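Mitochondrial edited mRNA stability factor 1 (Trypanosoma brucei, PDB 6U9X) probably processes the 5' ends of mitochondrial mRNAs, binding RNA through a Nudix-type domain. Local coordinates at residues P163-L168 and G206-L211; L183-I188 and S201-G206. One frame throughout, in Å; residues are numbered along the deposited sequence.

Contact 1 (P163-L168 and G206-L211). With nucleotides of chain C.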
loop_
_atom_site.group_PDB
_atom_site.type_symbol
_atom_site.label_atom_id
_atom_site.label_comp_id
_atom_site.label_asym_id
_atom_site.label_seq_id
_atom_site.Cartn_x
_atom_site.Cartn_y
_atom_site.Cartn_z
ATOM N N PRO A 163 8.839 3.611 -4.565
ATOM C CA PRO A 163 7.437 3.647 -4.124
ATOM C C PRO A 163 7.080 2.393 -3.342
ATOM O O PRO A 163 7.360 1.273 -3.774
ATOM C CB PRO A 163 6.653 3.731 -5.439
ATOM C CG PRO A 163 7.573 3.156 -6.463
ATOM C CD PRO A 163 8.957 3.542 -6.031
ATOM N N VAL A 164 6.464 2.589 -2.175
ATOM C CA VAL A 164 6.063 1.489 -1.309
ATOM C C VAL A 164 4.718 1.810 -0.675
ATOM O O VAL A 164 4.275 2.960 -0.638
ATOM C CB VAL A 164 7.091 1.199 -0.188
ATOM C CG1 VAL A 164 8.429 0.756 -0.763
ATOM C CG2 VAL A 164 7.255 2.418 0.710
ATOM N N TYR A 165 4.069 0.763 -0.177
ATOM C CA TYR A 165 3.015 0.930 0.807
ATOM C C TYR A 165 3.652 1.158 2.169
ATOM O O TYR A 165 4.706 0.595 2.476
ATOM C CB TYR A 165 2.105 -0.299 0.843
ATOM C CG TYR A 165 1.238 -0.441 -0.385
ATOM C CD1 TYR A 165 1.120 -1.660 -1.042
ATOM C CD2 TYR A 165 0.537 0.644 -0.888
ATOM C CE1 TYR A 165 0.329 -1.788 -2.170
ATOM C CE2 TYR A 165 -0.256 0.526 -2.010
ATOM C CZ TYR A 165 -0.357 -0.690 -2.647
ATOM O OH TYR A 165 -1.147 -0.801 -3.766
ATOM N N VAL A 166 3.029 2.006 2.977
ATOM C CA VAL A 166 3.536 2.300 4.310
ATOM C C VAL A 166 2.464 1.952 5.330
ATOM O O VAL A 166 1.263 2.099 5.077
ATOM C CB VAL A 166 3.980 3.774 4.458
ATOM C CG1 VAL A 166 5.163 4.066 3.545
ATOM C CG2 VAL A 166 2.826 4.718 4.165
ATOM N N ARG A 167 2.907 1.473 6.486
ATOM C CA ARG A 167 2.022 1.152 7.596
ATOM C C ARG A 167 2.620 1.714 8.876
ATOM O O ARG A 167 3.809 1.521 9.145
ATOM C CB ARG A 167 1.813 -0.361 7.726
ATOM C CG ARG A 167 0.980 -0.983 6.614
ATOM C CD ARG A 167 -0.489 -0.615 6.741
ATOM N NE ARG A 167 -1.315 -1.351 5.787
ATOM C CZ ARG A 167 -1.596 -0.925 4.559
ATOM N NH1 ARG A 167 -1.115 0.234 4.133
ATOM N NH2 ARG A 167 -2.355 -1.660 3.757
ATOM N N LEU A 168 1.800 2.417 9.652
ATOM C CA LEU A 168 2.197 2.940 10.955
ATOM C C LEU A 168 1.419 2.181 12.021
ATOM O O LEU A 168 0.204 2.363 12.160
ATOM C CB LEU A 168 1.944 4.444 11.050
ATOM C CG LEU A 168 2.865 5.262 11.967
ATOM C CD1 LEU A 168 2.564 6.744 11.834
ATOM C CD2 LEU A 168 2.761 4.833 13.423
ATOM N N GLY A 206 -2.285 3.370 7.546
ATOM C CA GLY A 206 -1.234 3.557 6.561
ATOM C C GLY A 206 -1.714 3.314 5.142
ATOM O O GLY A 206 -2.637 2.537 4.890
ATOM N N LYS A 207 -1.071 3.989 4.189
ATOM C CA LYS A 207 -1.421 3.842 2.781
ATOM C C LYS A 207 -0.177 3.617 1.931
ATOM O O LYS A 207 0.396 2.522 1.935
ATOM C CB LYS A 207 -2.178 5.073 2.284
ATOM C CG LYS A 207 -3.593 5.203 2.818
ATOM C CD LYS A 207 -4.170 6.567 2.472
ATOM C CE LYS A 207 -5.686 6.539 2.435
ATOM N NZ LYS A 207 -6.237 7.827 1.932
ATOM N N TRP A 208 0.246 4.648 1.203
ATOM C CA TRP A 208 1.389 4.534 0.309
ATOM C C TRP A 208 2.083 5.882 0.209
ATOM O O TRP A 208 1.512 6.927 0.528
ATOM C CB TRP A 208 0.970 4.062 -1.085
ATOM C CG TRP A 208 -0.104 4.910 -1.677
ATOM C CD1 TRP A 208 0.059 6.067 -2.383
ATOM C CD2 TRP A 208 -1.514 4.679 -1.602
ATOM N NE1 TRP A 208 -1.165 6.567 -2.755
ATOM C CE2 TRP A 208 -2.147 5.733 -2.289
ATOM C CE3 TRP A 208 -2.304 3.681 -1.022
ATOM C CZ2 TRP A 208 -3.532 5.818 -2.411
ATOM C CZ3 TRP A 208 -3.678 3.766 -1.146
ATOM C CH2 TRP A 208 -4.277 4.826 -1.836
ATOM N N THR A 209 3.327 5.840 -0.256
ATOM C CA THR A 209 4.084 7.059 -0.479
ATOM C C THR A 209 3.592 7.772 -1.733
ATOM O O THR A 209 3.145 7.148 -2.698
ATOM C CB THR A 209 5.574 6.748 -0.622
ATOM O OG1 THR A 209 5.773 5.863 -1.733
ATOM C CG2 THR A 209 6.104 6.088 0.638
ATOM N N LEU A 210 3.666 9.097 -1.703
ATOM C CA LEU A 210 3.467 9.886 -2.905
ATOM C C LEU A 210 4.804 10.088 -3.606
ATOM O O LEU A 210 5.872 9.800 -3.058
ATOM C CB LEU A 210 2.826 11.234 -2.576
ATOM C CG LEU A 210 1.444 11.219 -1.920
ATOM C CD1 LEU A 210 0.974 12.639 -1.642
ATOM C CD2 LEU A 210 0.435 10.478 -2.783
ATOM N N LEU A 211 4.734 10.572 -4.844
ATOM C CA LEU A 211 5.937 10.923 -5.583
ATOM C C LEU A 211 6.825 11.826 -4.740
ATOM O O LEU A 211 6.363 12.826 -4.183
ATOM C CB LEU A 211 5.563 11.621 -6.892
ATOM C CG LEU A 211 5.630 10.815 -8.189
ATOM C CD1 LEU A 211 5.149 11.664 -9.352
ATOM C CD2 LEU A 211 7.042 10.316 -8.444
ATOM P P G C 7 -3.028 -3.208 0.380
ATOM O OP1 G C 7 -4.254 -2.645 0.995
ATOM O OP2 G C 7 -2.075 -2.344 -0.361
ATOM O "O5'" G C 7 -2.170 -3.806 1.573
ATOM C "C5'" G C 7 -2.513 -5.062 2.139
ATOM C "C4'" G C 7 -1.348 -5.682 2.858
ATOM O "O4'" G C 7 -0.451 -6.267 1.882
ATOM C "C3'" G C 7 -0.515 -4.709 3.700
ATOM O "O3'" G C 7 -0.385 -5.106 5.080
ATOM C "C2'" G C 7 0.839 -4.643 2.986
ATOM O "O2'" G C 7 1.935 -4.547 3.867
ATOM C "C1'" G C 7 0.881 -5.951 2.208
ATOM N N9 G C 7 1.676 -5.895 0.987
ATOM C C8 G C 7 1.559 -5.097 -0.121
ATOM N N7 G C 7 2.477 -5.354 -1.019
ATOM C C5 G C 7 3.240 -6.378 -0.465
ATOM C C6 G C 7 4.374 -7.086 -0.945
ATOM O O6 G C 7 4.983 -6.962 -2.010
ATOM N N1 G C 7 4.799 -8.037 -0.028
ATOM C C2 G C 7 4.223 -8.289 1.191
ATOM N N2 G C 7 4.785 -9.254 1.931
ATOM N N3 G C 7 3.175 -7.644 1.651
ATOM C C4 G C 7 2.745 -6.715 0.774
ATOM P P G C 6 -2.803 -4.301 -6.164
ATOM O OP1 G C 6 -1.348 -4.054 -6.340
ATOM O OP2 G C 6 -3.385 -5.409 -6.950
ATOM O "O5'" G C 6 -3.024 -4.531 -4.607
ATOM C "C5'" G C 6 -2.606 -3.505 -3.722
ATOM C "C4'" G C 6 -3.520 -3.280 -2.541
ATOM O "O4'" G C 6 -4.698 -2.505 -2.884
ATOM C "C3'" G C 6 -4.005 -4.502 -1.754
ATOM O "O3'" G C 6 -3.453 -4.532 -0.433
ATOM C "C2'" G C 6 -5.534 -4.324 -1.672
ATOM O "O2'" G C 6 -6.072 -4.648 -0.408
ATOM C "C1'" G C 6 -5.716 -2.836 -1.973
ATOM N N9 G C 6 -7.043 -2.439 -2.479
ATOM C C8 G C 6 -7.958 -3.131 -3.248
ATOM N N7 G C 6 -9.056 -2.443 -3.464
ATOM C C5 G C 6 -8.874 -1.244 -2.787
ATOM C C6 G C 6 -9.707 -0.102 -2.646
ATOM O O6 G C 6 -10.831 0.097 -3.101
ATOM N N1 G C 6 -9.108 0.882 -1.872
ATOM C C2 G C 6 -7.866 0.786 -1.306
ATOM N N2 G C 6 -7.455 1.840 -0.592
ATOM N N3 G C 6 -7.080 -0.267 -1.424
ATOM C C4 G C 6 -7.641 -1.238 -2.171
#

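Contact 2 (L183-I188 and S201-G206). With nucleotides of chain C.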
loop_
_atom_site.group_PDB
_atom_site.type_symbol
_atom_site.label_atom_id
_atom_site.label_comp_id
_atom_site.label_asym_id
_atom_site.label_seq_id
_atom_site.Cartn_x
_atom_site.Cartn_y
_atom_site.Cartn_z
ATOM N N LEU A 183 -4.434 0.099 17.049
ATOM C CA LEU A 183 -5.579 0.633 16.321
ATOM C C LEU A 183 -5.738 -0.118 15.003
ATOM O O LEU A 183 -4.802 -0.179 14.197
ATOM C CB LEU A 183 -5.398 2.130 16.079
ATOM C CG LEU A 183 -6.659 2.993 15.991
ATOM C CD1 LEU A 183 -6.300 4.466 16.088
ATOM C CD2 LEU A 183 -7.422 2.720 14.708
ATOM N N MET A 184 -6.925 -0.678 14.779
ATOM C CA MET A 184 -7.202 -1.504 13.613
ATOM C C MET A 184 -8.309 -0.881 12.774
ATOM O O MET A 184 -9.243 -0.277 13.308
ATOM C CB MET A 184 -7.601 -2.920 14.031
ATOM C CG MET A 184 -6.576 -3.607 14.913
ATOM S SD MET A 184 -5.032 -3.918 14.042
ATOM C CE MET A 184 -5.612 -4.937 12.687
ATOM N N LEU A 185 -8.198 -1.041 11.458
ATOM C CA LEU A 185 -9.175 -0.547 10.500
ATOM C C LEU A 185 -9.707 -1.697 9.655
ATOM O O LEU A 185 -9.140 -2.792 9.621
ATOM C CB LEU A 185 -8.569 0.526 9.586
ATOM C CG LEU A 185 -8.235 1.890 10.183
ATOM C CD1 LEU A 185 -7.288 2.627 9.258
ATOM C CD2 LEU A 185 -9.506 2.702 10.424
ATOM N N ARG A 186 -10.813 -1.432 8.961
ATOM C CA ARG A 186 -11.396 -2.392 8.022
ATOM C C ARG A 186 -11.807 -1.619 6.774
ATOM O O ARG A 186 -12.890 -1.030 6.724
ATOM C CB ARG A 186 -12.576 -3.133 8.636
ATOM C CG ARG A 186 -12.159 -4.198 9.630
ATOM C CD ARG A 186 -12.388 -5.587 9.076
ATOM N NE ARG A 186 -13.734 -6.063 9.373
ATOM C CZ ARG A 186 -14.303 -7.107 8.782
ATOM N NH1 ARG A 186 -13.641 -7.788 7.856
ATOM N NH2 ARG A 186 -15.533 -7.469 9.117
ATOM N N ARG A 187 -10.934 -1.624 5.773
ATOM C CA ARG A 187 -11.173 -0.913 4.528
ATOM C C ARG A 187 -11.823 -1.854 3.522
ATOM O O ARG A 187 -11.386 -2.997 3.359
ATOM C CB ARG A 187 -9.860 -0.358 3.982
ATOM C CG ARG A 187 -9.971 0.370 2.662
ATOM C CD ARG A 187 -8.652 0.274 1.933
ATOM N NE ARG A 187 -8.237 -1.119 1.787
ATOM C CZ ARG A 187 -6.988 -1.511 1.561
ATOM N NH1 ARG A 187 -6.016 -0.615 1.459
ATOM N NH2 ARG A 187 -6.708 -2.803 1.447
ATOM N N ILE A 188 -12.873 -1.375 2.862
ATOM C CA ILE A 188 -13.609 -2.175 1.890
ATOM C C ILE A 188 -13.040 -1.896 0.508
ATOM O O ILE A 188 -13.029 -0.749 0.046
ATOM C CB ILE A 188 -15.114 -1.881 1.945
ATOM C CG1 ILE A 188 -15.579 -1.817 3.400
ATOM C CG2 ILE A 188 -15.888 -2.954 1.192
ATOM C CD1 ILE A 188 -16.860 -1.043 3.599
ATOM N N SER A 201 -10.530 -5.607 4.024
ATOM C CA SER A 201 -9.161 -5.757 4.498
ATOM C C SER A 201 -9.053 -5.234 5.923
ATOM O O SER A 201 -9.312 -4.052 6.175
ATOM C CB SER A 201 -8.183 -5.017 3.582
ATOM O OG SER A 201 -8.205 -5.553 2.271
ATOM N N LEU A 202 -8.670 -6.111 6.849
ATOM C CA LEU A 202 -8.399 -5.728 8.230
ATOM C C LEU A 202 -6.947 -5.271 8.318
ATOM O O LEU A 202 -6.026 -6.089 8.227
ATOM C CB LEU A 202 -8.669 -6.892 9.179
ATOM C CG LEU A 202 -8.214 -6.694 10.627
ATOM C CD1 LEU A 202 -8.992 -5.567 11.281
ATOM C CD2 LEU A 202 -8.351 -7.981 11.426
ATOM N N LYS A 203 -6.741 -3.971 8.500
ATOM C CA LYS A 203 -5.414 -3.385 8.401
ATOM C C LYS A 203 -5.147 -2.449 9.570
ATOM O O LYS A 203 -6.058 -2.030 10.289
ATOM C CB LYS A 203 -5.246 -2.616 7.084
ATOM C CG LYS A 203 -6.264 -1.499 6.898
ATOM C CD LYS A 203 -6.138 -0.847 5.534
ATOM C CE LYS A 203 -4.836 -0.073 5.409
ATOM N NZ LYS A 203 -4.898 1.248 6.092
ATOM N N LEU A 204 -3.874 -2.137 9.748
ATOM C CA LEU A 204 -3.417 -1.047 10.590
ATOM C C LEU A 204 -3.349 0.227 9.759
ATOM O O LEU A 204 -3.355 0.169 8.525
ATOM C CB LEU A 204 -2.049 -1.384 11.185
ATOM C CG LEU A 204 -2.020 -2.362 12.366
ATOM C CD1 LEU A 204 -2.178 -3.802 11.903
ATOM C CD2 LEU A 204 -0.745 -2.200 13.174
ATOM N N PRO A 205 -3.315 1.401 10.393
ATOM C CA PRO A 205 -3.287 2.646 9.615
ATOM C C PRO A 205 -2.091 2.703 8.676
ATOM O O PRO A 205 -1.023 2.152 8.957
ATOM C CB PRO A 205 -3.204 3.734 10.692
ATOM C CG PRO A 205 -3.817 3.113 11.895
ATOM C CD PRO A 205 -3.432 1.663 11.839
ATOM N N GLY A 206 -2.285 3.370 7.546
ATOM C CA GLY A 206 -1.234 3.557 6.561
ATOM C C GLY A 206 -1.714 3.314 5.142
ATOM O O GLY A 206 -2.637 2.537 4.890
ATOM P P G C 6 -2.803 -4.301 -6.164
ATOM O OP1 G C 6 -1.348 -4.054 -6.340
ATOM O OP2 G C 6 -3.385 -5.409 -6.950
ATOM O "O5'" G C 6 -3.024 -4.531 -4.607
ATOM C "C5'" G C 6 -2.606 -3.505 -3.722
ATOM C "C4'" G C 6 -3.520 -3.280 -2.541
ATOM O "O4'" G C 6 -4.698 -2.505 -2.884
ATOM C "C3'" G C 6 -4.005 -4.502 -1.754
ATOM O "O3'" G C 6 -3.453 -4.532 -0.433
ATOM C "C2'" G C 6 -5.534 -4.324 -1.672
ATOM O "O2'" G C 6 -6.072 -4.648 -0.408
ATOM C "C1'" G C 6 -5.716 -2.836 -1.973
ATOM N N9 G C 6 -7.043 -2.439 -2.479
ATOM C C8 G C 6 -7.958 -3.131 -3.248
ATOM N N7 G C 6 -9.056 -2.443 -3.464
ATOM C C5 G C 6 -8.874 -1.244 -2.787
ATOM C C6 G C 6 -9.707 -0.102 -2.646
ATOM O O6 G C 6 -10.831 0.097 -3.101
ATOM N N1 G C 6 -9.108 0.882 -1.872
ATOM C C2 G C 6 -7.866 0.786 -1.306
ATOM N N2 G C 6 -7.455 1.840 -0.592
ATOM N N3 G C 6 -7.080 -0.267 -1.424
ATOM C C4 G C 6 -7.641 -1.238 -2.171
ATOM P P G C 8 0.124 -6.547 5.605
ATOM O OP1 G C 8 1.195 -6.245 6.587
ATOM O OP2 G C 8 0.383 -7.557 4.557
ATOM O "O5'" G C 8 -1.117 -7.098 6.434
ATOM C "C5'" G C 8 -1.914 -8.152 5.919
ATOM C "C4'" G C 8 -3.035 -7.624 5.063
ATOM O "O4'" G C 8 -3.653 -8.715 4.328
ATOM C "C3'" G C 8 -4.186 -6.965 5.809
ATOM O "O3'" G C 8 -3.936 -5.605 6.119
ATOM C "C2'" G C 8 -5.356 -7.169 4.862
ATOM O "O2'" G C 8 -5.284 -6.257 3.777
ATOM C "C1'" G C 8 -5.053 -8.566 4.331
ATOM P P G C 7 -3.028 -3.208 0.380
ATOM O OP1 G C 7 -4.254 -2.645 0.995
ATOM O OP2 G C 7 -2.075 -2.344 -0.361
ATOM O "O5'" G C 7 -2.170 -3.806 1.573
ATOM C "C5'" G C 7 -2.513 -5.062 2.139
ATOM C "C4'" G C 7 -1.348 -5.682 2.858
ATOM O "O4'" G C 7 -0.451 -6.267 1.882
ATOM C "C3'" G C 7 -0.515 -4.709 3.700
ATOM O "O3'" G C 7 -0.385 -5.106 5.080
ATOM C "C2'" G C 7 0.839 -4.643 2.986
ATOM O "O2'" G C 7 1.935 -4.547 3.867
ATOM C "C1'" G C 7 0.881 -5.951 2.208
ATOM N N9 G C 7 1.676 -5.895 0.987
ATOM C C8 G C 7 1.559 -5.097 -0.121
ATOM N N7 G C 7 2.477 -5.354 -1.019
ATOM C C5 G C 7 3.240 -6.378 -0.465
ATOM C C6 G C 7 4.374 -7.086 -0.945
ATOM O O6 G C 7 4.983 -6.962 -2.010
ATOM N N1 G C 7 4.799 -8.037 -0.028
ATOM C C2 G C 7 4.223 -8.289 1.191
ATOM N N2 G C 7 4.785 -9.254 1.931
ATOM N N3 G C 7 3.175 -7.644 1.651
ATOM C C4 G C 7 2.745 -6.715 0.774
#

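Contact 1 (P163-L168 and G206-L211)
Thr-209 and Val-164 close the dense end of this contact. The backbone N of Thr-209 gives a nearly straight hydrogen bond (168°) to Val-164 O at 3.1 Å, while the Thr-209 hydroxyl takes a weak one from Val-164 N at 3.4 Å. With chi1 at 60°, Thr-209 tucks OG1 between its backbone N and carbonyl carbon and lays CG2 against the valines, 3.7 Å from Val-166 CG1 and 3.8 Å from Val-164 CG2. Tyr-215 and Ala-218 of helix 215-227 back this apolar patch. One step along, Val-166 N bonds to Lys-207 O at 2.9 Å, coming in from above the carbonyl plane, and Tyr-165 and Trp-208 form a single backbone bridge. The loop thus runs roughly antiparallel to the start of strand 165-173, without becoming a regular strand itself. Tyr-165 belongs to this tight part: Trp-208 puts CB at the edge of its ring, 3.5 Å from CD2.

The looser side begins with the outer part of Trp-208, whose indole leads away from the strand and which is partly exposed. Beyond Thr-209, Leu-210 and Leu-211 make no contact with 163-168, and Leu-211 packs on helix 85-94.

Gly-206 probably corresponds to the glycine that opens the Nudix box, here in divergent form, and Lys-207 next to it turns away from strand 165-173 to a salt bridge with Glu-225. On the RNA side, OP2 of G7 of chain C lies over one face of the Tyr-165 ring. Arg-167, its NH1 bonded to Val-166 O in the guanidinium plane, brings NH2 to within 3.1 Å of G7 O5'. The positive charge of Arg-167 probably favours the phosphate, while Tyr-165 offers it a surface to pack on.

Contact 2 (L183-I188 and S201-G206)
CG anti to the backbone N (chi1 178°) and a bend at chi3 (55°) swing the Arg-187 guanidinium alongside Ser-201 and Lys-203, its partners on one face of a beta hairpin in the Nudix domain. Strands 180-188 and 200-203 pair antiparallel here: Leu-185 with Lys-203 and Arg-187 with Ser-201 are hydrogen-bonded pairs, and Arg-186 with Leu-202 between them is a non-hydrogen-bonded pair. Ser-201 N to Arg-187 O, at 2.8 Å, is typical of these rungs.

The guanidinium is sandwiched. Lys-203 CD covers one face, N3 of G6 of chain C lies over the other, and the phosphate of G7 of chain C sits at the edge in plane, where both NH1 and NH2 donate to OP1; the NH1 bond measures 2.7 Å. A weak bond from NH2 to Ser-201 OG, 3.2 Å, helps fix its rotation, and Asn-189 bonds to Ser-201 OG and, weakly, to Arg-187 NH2. Lys-203 curls back at chi3 and chi4, so that NZ bonds to Leu-204 O at 3.1 Å and to Gly-206 O at 2.9 Å, the latter on a lone pair, besides its salt bridge to Glu-226. That grip holds the turn after the strand and probably helps keep the ammonium clear of the arginine.

The other face, with Arg-186 and Leu-202, is largely apolar in its contacts. Met-184, bent at chi2 and chi3, folds its end over so that CE meets Leu-202 CD1 at 3.7 Å and SD meets Leu-204 CD1 at 3.6 Å. The aliphatic part of Arg-186 lies across Leu-202, while its charged end makes a salt bridge to Asp-295 and a cation-pi contact with Trp-298. At the RNA side, Leu-202 O receives Gln-320 NE2 and also the O3' hydroxyl of G8 of chain C, 3.0 Å away.

In the fold
Contacts 1 and 2 lie about 14 Å apart, centre to centre, and meet at Gly-206, the residue they share. Strands 165-173 and 180-188 are neighbours in one mixed sheet, and the hairpin of contact 2 falls within the chain between the two segments of contact 1. Leu-168 N, 2.9 Å from Pro-205 O in a probable hydrogen bond, ties the two directly, while Arg-167 NH2 packs 3.4 Å from Lys-203 CE. Their side chains line one RNA track: contact 1 supplies Tyr-165 and Arg-167, contact 2 Arg-187, all around the G7 phosphate group of chain C. Arg-167 also binds GDP in another structure of this protein, which suggests that the nucleotide and RNA sites overlap.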